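Local coordinates for protein tumour necrosis factor receptor (Ectromelia virus, PDB 3ON9) that probably blunts the host immune defence by binding tumour necrosis factor and, through the SECRET domain described here, chemokines of the CC and CXC classes, at residues S5-D10 against A130-I135; M15-K20 against C119-D124. All blocks are in the same frame, centred on the assembly; numbering follows the deposited sequence.

Starting from the N terminus, the chain runs through residues 5-10 into strand 8-16 and leaves that strand through 15-20. Much later it comes back along strand 122-130, the antiparallel neighbour of 8-16 in a five-stranded sheet. Contact 2 joins the far end of strand 8-16 to the start of 122-130 and closes a loop of 98 residues; contact 1 joins the near end to the exit of 122-130 and closes one of 119. Contact 2 is therefore nested inside contact 1. Their centres lie about 29 Å apart, on opposite sides of the chain's centre, and they join the two ends of one strand pair in the beta-sandwich.

Contact 1 of 2, residues S5-D10 against A130-I135; sequences SFNSID and ANTDAI
Asn7 grips Thr132 through both ends of its carboxamide. Its OD1 accepts from Thr132 N at 2.9 Å in a nearly straight bond (173° at the hydrogen), while ND2 donates to Thr132 OG1 at 3.0 Å, close to the amide plane. The two side chains cross at about a right angle. With chi1 at 53°, CG of Asn7 sits between its own backbone N and carbonyl carbon, which brings the amide alongside the backbone N and hydroxyl of Thr132. Asparagine suits the place because it offers an acceptor and a donor side by side, and two bonds fix the rotation of the amide.

The backbone bonds define the end of the strand pair between 8-16 and 122-130. Ala130 N donates to Ser8 O at 3.0 Å, and Ala130 O accepts from Asn7 N at 2.9 Å and, weakly, from Ser8 N. Two residues thus face one, a classic beta bulge, and the pairing stops where the chain enters a type I turn from Asn131 to Ala134. Asn131 OD1 takes Asp133 N in an Asx turn, the donor lying above the carbonyl plane.

Van der Waals contacts are modest. Ala130 CB and Ser8 CB, 4.3 Å apart, share one face of the sheet, where small side chains sit next to each other. Phe6 lays CB against the carbonyl of Ala130, 3.4 Å from its O, and sends its ring away to meet Tyr129 edge-to-face. Beside it, Ser5 is tied to the 74-75 loop, with O hydrogen-bonded to His74 ND1 and OG to Gln75 O.

Contact 2 of 2, residues M15-K20 against C119-D124; sequences MYPVNK and CLSNLD
Tyr16 and Asn122 form an antiparallel hydrogen-bonded pair, with Met15 opposite Leu123 in the adjoining non-hydrogen-bonded pair. Tyr16 N donates to Asn122 O at 3.0 Å, in the carbonyl plane, and Asn122 N returns the bond to Tyr16 O at 2.9 Å. Ser121 N also reaches Tyr16 O, weakly. With both facing Tyr16, Ser121 and Asn122 make a classic beta bulge at the start of strand 122-130.

On the face of Tyr16 and Asn122, the two side chains run side by side, ring and amide planes 83° apart. The tyrosine CG lies anti to the backbone N (chi1 -170°), and this brings the CD2 edge of the ring to Ser121 OG, 3.5 Å away and near the ring plane. That hydroxyl is within hydrogen-bonding distance of both Tyr16 O and Asn122 OD1, a suitable role for a small polar residue in a bulge.

The other face is apolar. Met15 CG lies 3.8 Å from Leu120 CD1 and 3.9 Å from Leu123 CD1; its flexible, unbranched chain packs against both methyls from the same side, crossing Leu120 obliquely and running alongside Leu123. Beyond Tyr16 the peptide before Pro17 is cis, turning the chain out of the strand. One water then donates to both Pro17 O and Cys119 O, spanning the two departing backbones where they no longer pair directly.

Met15 also touches Ile40, and Leu120 touches Leu38, both in strand 38-45 of the six-stranded sheet, so this apolar face looks into the sandwich; Tyr56 of strand 51-59 is a neighbour within Met15's own sheet. Cys119 is joined by a disulfide to Cys89 at the end of strand 82-89, linking the start of this segment to the opposing sheet.

Contact 1 of 2, residues S5-D10 against A130-I135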
loop_
_atom_site.group_PDB
_atom_site.type_symbol
_atom_site.label_atom_id
_atom_site.label_comp_id
_atom_site.label_asym_id
_atom_site.label_seq_id
_atom_site.Cartn_x
_atom_site.Cartn_y
_atom_site.Cartn_z
ATOM N N SER A 5 -10.351 -9.729 15.672
ATOM C CA SER A 5 -10.272 -8.974 14.426
ATOM C C SER A 5 -8.877 -8.389 14.247
ATOM O O SER A 5 -8.133 -8.222 15.212
ATOM C CB SER A 5 -11.334 -7.866 14.399
ATOM O OG SER A 5 -11.115 -6.891 15.412
ATOM N N PHE A 6 -8.513 -8.073 13.010
ATOM C CA PHE A 6 -7.200 -7.475 12.774
ATOM C C PHE A 6 -7.039 -6.159 13.532
ATOM O O PHE A 6 -8.012 -5.426 13.727
ATOM C CB PHE A 6 -6.920 -7.304 11.272
ATOM C CG PHE A 6 -7.848 -6.336 10.562
ATOM C CD1 PHE A 6 -7.571 -4.975 10.538
ATOM C CD2 PHE A 6 -8.966 -6.799 9.882
ATOM C CE1 PHE A 6 -8.412 -4.079 9.870
ATOM C CE2 PHE A 6 -9.806 -5.914 9.217
ATOM C CZ PHE A 6 -9.520 -4.553 9.204
ATOM N N ASN A 7 -5.822 -5.888 13.994
ATOM C CA ASN A 7 -5.503 -4.607 14.616
ATOM C C ASN A 7 -4.367 -3.901 13.889
ATOM O O ASN A 7 -3.857 -2.894 14.362
ATOM C CB ASN A 7 -5.164 -4.759 16.113
ATOM C CG ASN A 7 -4.074 -5.782 16.374
ATOM O OD1 ASN A 7 -3.562 -6.399 15.454
ATOM N ND2 ASN A 7 -3.715 -5.961 17.639
ATOM N N SER A 8 -3.976 -4.450 12.740
ATOM C CA SER A 8 -2.831 -3.932 11.999
ATOM C C SER A 8 -3.111 -3.983 10.505
ATOM O O SER A 8 -3.571 -5.004 10.005
ATOM C CB SER A 8 -1.601 -4.798 12.290
ATOM O OG SER A 8 -0.501 -4.423 11.477
ATOM N N ILE A 9 -2.838 -2.886 9.798
ATOM C CA ILE A 9 -2.909 -2.882 8.338
ATOM C C ILE A 9 -1.584 -2.376 7.794
ATOM O O ILE A 9 -1.067 -1.348 8.244
ATOM C CB ILE A 9 -4.043 -1.987 7.765
ATOM C CG1 ILE A 9 -5.364 -2.224 8.490
ATOM C CG2 ILE A 9 -4.238 -2.273 6.273
ATOM C CD1 ILE A 9 -6.498 -1.309 8.009
ATOM N N ASP A 10 -1.056 -3.114 6.823
ATOM C CA ASP A 10 0.207 -2.824 6.175
ATOM C C ASP A 10 -0.105 -2.730 4.691
ATOM O O ASP A 10 -0.763 -3.606 4.136
ATOM C CB ASP A 10 1.193 -3.967 6.479
ATOM C CG ASP A 10 2.324 -4.066 5.472
ATOM O OD1 ASP A 10 3.341 -3.373 5.660
ATOM O OD2 ASP A 10 2.192 -4.861 4.511
ATOM N N ALA A 130 -3.548 -7.977 9.783
ATOM C CA ALA A 130 -3.099 -8.909 10.805
ATOM C C ALA A 130 -3.697 -8.624 12.170
ATOM O O ALA A 130 -3.780 -7.474 12.593
ATOM C CB ALA A 130 -1.572 -8.895 10.902
ATOM N N ASN A 131 -4.113 -9.688 12.854
ATOM C CA ASN A 131 -4.367 -9.632 14.282
ATOM C C ASN A 131 -3.070 -10.019 14.963
ATOM O O ASN A 131 -2.672 -11.179 14.900
ATOM C CB ASN A 131 -5.462 -10.633 14.653
ATOM C CG ASN A 131 -5.795 -10.604 16.130
ATOM O OD1 ASN A 131 -5.135 -9.921 16.912
ATOM N ND2 ASN A 131 -6.827 -11.349 16.520
ATOM N N THR A 132 -2.387 -9.061 15.583
ATOM C CA THR A 132 -1.107 -9.346 16.218
ATOM C C THR A 132 -1.210 -10.368 17.347
ATOM O O THR A 132 -0.201 -10.919 17.769
ATOM C CB THR A 132 -0.394 -8.077 16.720
ATOM O OG1 THR A 132 -1.144 -7.482 17.788
ATOM C CG2 THR A 132 -0.228 -7.068 15.580
ATOM N N ASP A 133 -2.433 -10.632 17.808
ATOM C CA ASP A 133 -2.682 -11.686 18.792
ATOM C C ASP A 133 -2.640 -13.077 18.168
ATOM O O ASP A 133 -2.538 -14.081 18.883
ATOM C CB ASP A 133 -4.051 -11.509 19.454
ATOM C CG ASP A 133 -4.114 -10.311 20.382
ATOM O OD1 ASP A 133 -3.053 -9.814 20.817
ATOM O OD2 ASP A 133 -5.245 -9.870 20.685
ATOM N N ALA A 134 -2.740 -13.145 16.841
ATOM C CA ALA A 134 -2.834 -14.422 16.131
ATOM C C ALA A 134 -1.512 -14.824 15.477
ATOM O O ALA A 134 -0.636 -13.989 15.270
ATOM C CB ALA A 134 -3.943 -14.365 15.090
ATOM N N ILE A 135 -1.365 -16.112 15.170
ATOM C CA ILE A 135 -0.143 -16.592 14.525
ATOM C C ILE A 135 0.104 -15.898 13.187
ATOM O O ILE A 135 -0.832 -15.472 12.504
ATOM C CB ILE A 135 -0.139 -18.130 14.344
ATOM C CG1 ILE A 135 -1.371 -18.591 13.560
ATOM C CG2 ILE A 135 -0.098 -18.814 15.702
ATOM C CD1 ILE A 135 -1.335 -20.073 13.169
#

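Contact 2 of 2, residues M15-K20 against C119-D124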
loop_
_atom_site.group_PDB
_atom_site.type_symbol
_atom_site.label_atom_id
_atom_site.label_comp_id
_atom_site.label_asym_id
_atom_site.label_seq_id
_atom_site.Cartn_x
_atom_site.Cartn_y
_atom_site.Cartn_z
ATOM N N MET A 15 7.809 -0.662 -6.979
ATOM C CA MET A 15 7.677 -0.066 -8.306
ATOM C C MET A 15 8.992 -0.051 -9.075
ATOM O O MET A 15 10.049 0.179 -8.497
ATOM C CB MET A 15 7.166 1.378 -8.180
ATOM C CG MET A 15 5.832 1.486 -7.455
ATOM S SD MET A 15 5.253 3.190 -7.325
ATOM C CE MET A 15 6.378 3.822 -6.076
ATOM N N TYR A 16 8.913 -0.278 -10.381
ATOM C CA TYR A 16 10.079 -0.180 -11.244
ATOM C C TYR A 16 9.630 0.194 -12.648
ATOM O O TYR A 16 8.651 -0.344 -13.136
ATOM C CB TYR A 16 10.815 -1.525 -11.290
ATOM C CG TYR A 16 12.154 -1.438 -11.976
ATOM C CD1 TYR A 16 13.313 -1.222 -11.246
ATOM C CD2 TYR A 16 12.254 -1.538 -13.354
ATOM C CE1 TYR A 16 14.543 -1.112 -11.872
ATOM C CE2 TYR A 16 13.481 -1.437 -13.985
ATOM C CZ TYR A 16 14.613 -1.229 -13.237
ATOM O OH TYR A 16 15.830 -1.130 -13.867
ATOM N N PRO A 17 10.333 1.136 -13.298
ATOM C CA PRO A 17 11.451 1.920 -12.772
ATOM C C PRO A 17 10.979 3.268 -12.230
ATOM O O PRO A 17 10.005 3.834 -12.739
ATOM C CB PRO A 17 12.300 2.199 -14.019
ATOM C CG PRO A 17 11.310 2.135 -15.180
ATOM C CD PRO A 17 10.033 1.480 -14.701
ATOM N N VAL A 18 11.668 3.777 -11.216
ATOM C CA VAL A 18 11.431 5.149 -10.775
ATOM C C VAL A 18 12.649 5.999 -11.097
ATOM O O VAL A 18 13.782 5.499 -11.134
ATOM C CB VAL A 18 11.058 5.265 -9.273
ATOM C CG1 VAL A 18 9.758 4.513 -8.993
ATOM C CG2 VAL A 18 12.179 4.767 -8.369
ATOM N N ASN A 19 12.405 7.279 -11.360
ATOM C CA ASN A 19 13.453 8.213 -11.731
ATOM C C ASN A 19 13.709 9.268 -10.665
ATOM O O ASN A 19 14.654 10.049 -10.785
ATOM C CB ASN A 19 13.070 8.926 -13.020
ATOM C CG ASN A 19 12.880 7.974 -14.168
ATOM O OD1 ASN A 19 13.832 7.338 -14.620
ATOM N ND2 ASN A 19 11.645 7.864 -14.652
ATOM N N LYS A 20 12.856 9.301 -9.647
ATOM C CA LYS A 20 12.941 10.314 -8.598
ATOM C C LYS A 20 13.056 9.664 -7.234
ATOM O O LYS A 20 12.423 8.634 -6.973
ATOM C CB LYS A 20 11.697 11.204 -8.607
ATOM C CG LYS A 20 11.353 11.833 -9.945
ATOM C CD LYS A 20 12.465 12.713 -10.456
ATOM C CE LYS A 20 12.057 13.356 -11.769
ATOM N NZ LYS A 20 13.136 14.227 -12.301
ATOM N N CYS A 119 3.498 3.991 -16.843
ATOM C CA CYS A 119 4.868 4.413 -16.576
ATOM C C CYS A 119 5.685 3.344 -15.846
ATOM O O CYS A 119 6.915 3.419 -15.810
ATOM C CB CYS A 119 4.897 5.732 -15.788
ATOM S SG CYS A 119 4.201 5.665 -14.106
ATOM N N LEU A 120 5.010 2.350 -15.274
ATOM C CA LEU A 120 5.732 1.286 -14.566
ATOM C C LEU A 120 5.807 -0.012 -15.355
ATOM O O LEU A 120 4.806 -0.475 -15.894
ATOM C CB LEU A 120 5.103 0.997 -13.202
ATOM C CG LEU A 120 5.096 2.168 -12.214
ATOM C CD1 LEU A 120 4.389 1.748 -10.931
ATOM C CD2 LEU A 120 6.511 2.644 -11.921
ATOM N N SER A 121 7.000 -0.602 -15.404
ATOM C CA SER A 121 7.170 -1.934 -15.979
ATOM C C SER A 121 6.824 -3.017 -14.953
ATOM O O SER A 121 6.408 -4.109 -15.325
ATOM C CB SER A 121 8.597 -2.116 -16.503
ATOM O OG SER A 121 9.536 -2.146 -15.457
ATOM N N ASN A 122 6.986 -2.712 -13.666
ATOM C CA ASN A 122 6.591 -3.639 -12.605
ATOM C C ASN A 122 5.923 -2.868 -11.483
ATOM O O ASN A 122 6.453 -1.862 -11.031
ATOM C CB ASN A 122 7.800 -4.372 -11.992
ATOM C CG ASN A 122 8.700 -5.024 -13.026
ATOM O OD1 ASN A 122 9.367 -4.342 -13.808
ATOM N ND2 ASN A 122 8.763 -6.359 -13.001
ATOM N N LEU A 123 4.771 -3.355 -11.038
ATOM C CA LEU A 123 4.057 -2.752 -9.920
ATOM C C LEU A 123 3.519 -3.883 -9.069
ATOM O O LEU A 123 2.752 -4.717 -9.556
ATOM C CB LEU A 123 2.900 -1.890 -10.431
ATOM C CG LEU A 123 1.889 -1.370 -9.400
ATOM C CD1 LEU A 123 2.596 -0.576 -8.280
ATOM C CD2 LEU A 123 0.808 -0.523 -10.065
ATOM N N ASP A 124 3.922 -3.919 -7.802
ATOM C CA ASP A 124 3.431 -4.915 -6.857
ATOM C C ASP A 124 2.748 -4.172 -5.720
ATOM O O ASP A 124 3.278 -3.176 -5.221
ATOM C CB ASP A 124 4.587 -5.730 -6.262
ATOM C CG ASP A 124 5.420 -6.437 -7.309
ATOM O OD1 ASP A 124 4.848 -7.054 -8.225
ATOM O OD2 ASP A 124 6.657 -6.381 -7.194
HETATM O O HOH W 1 8.788 5.259 -14.756
#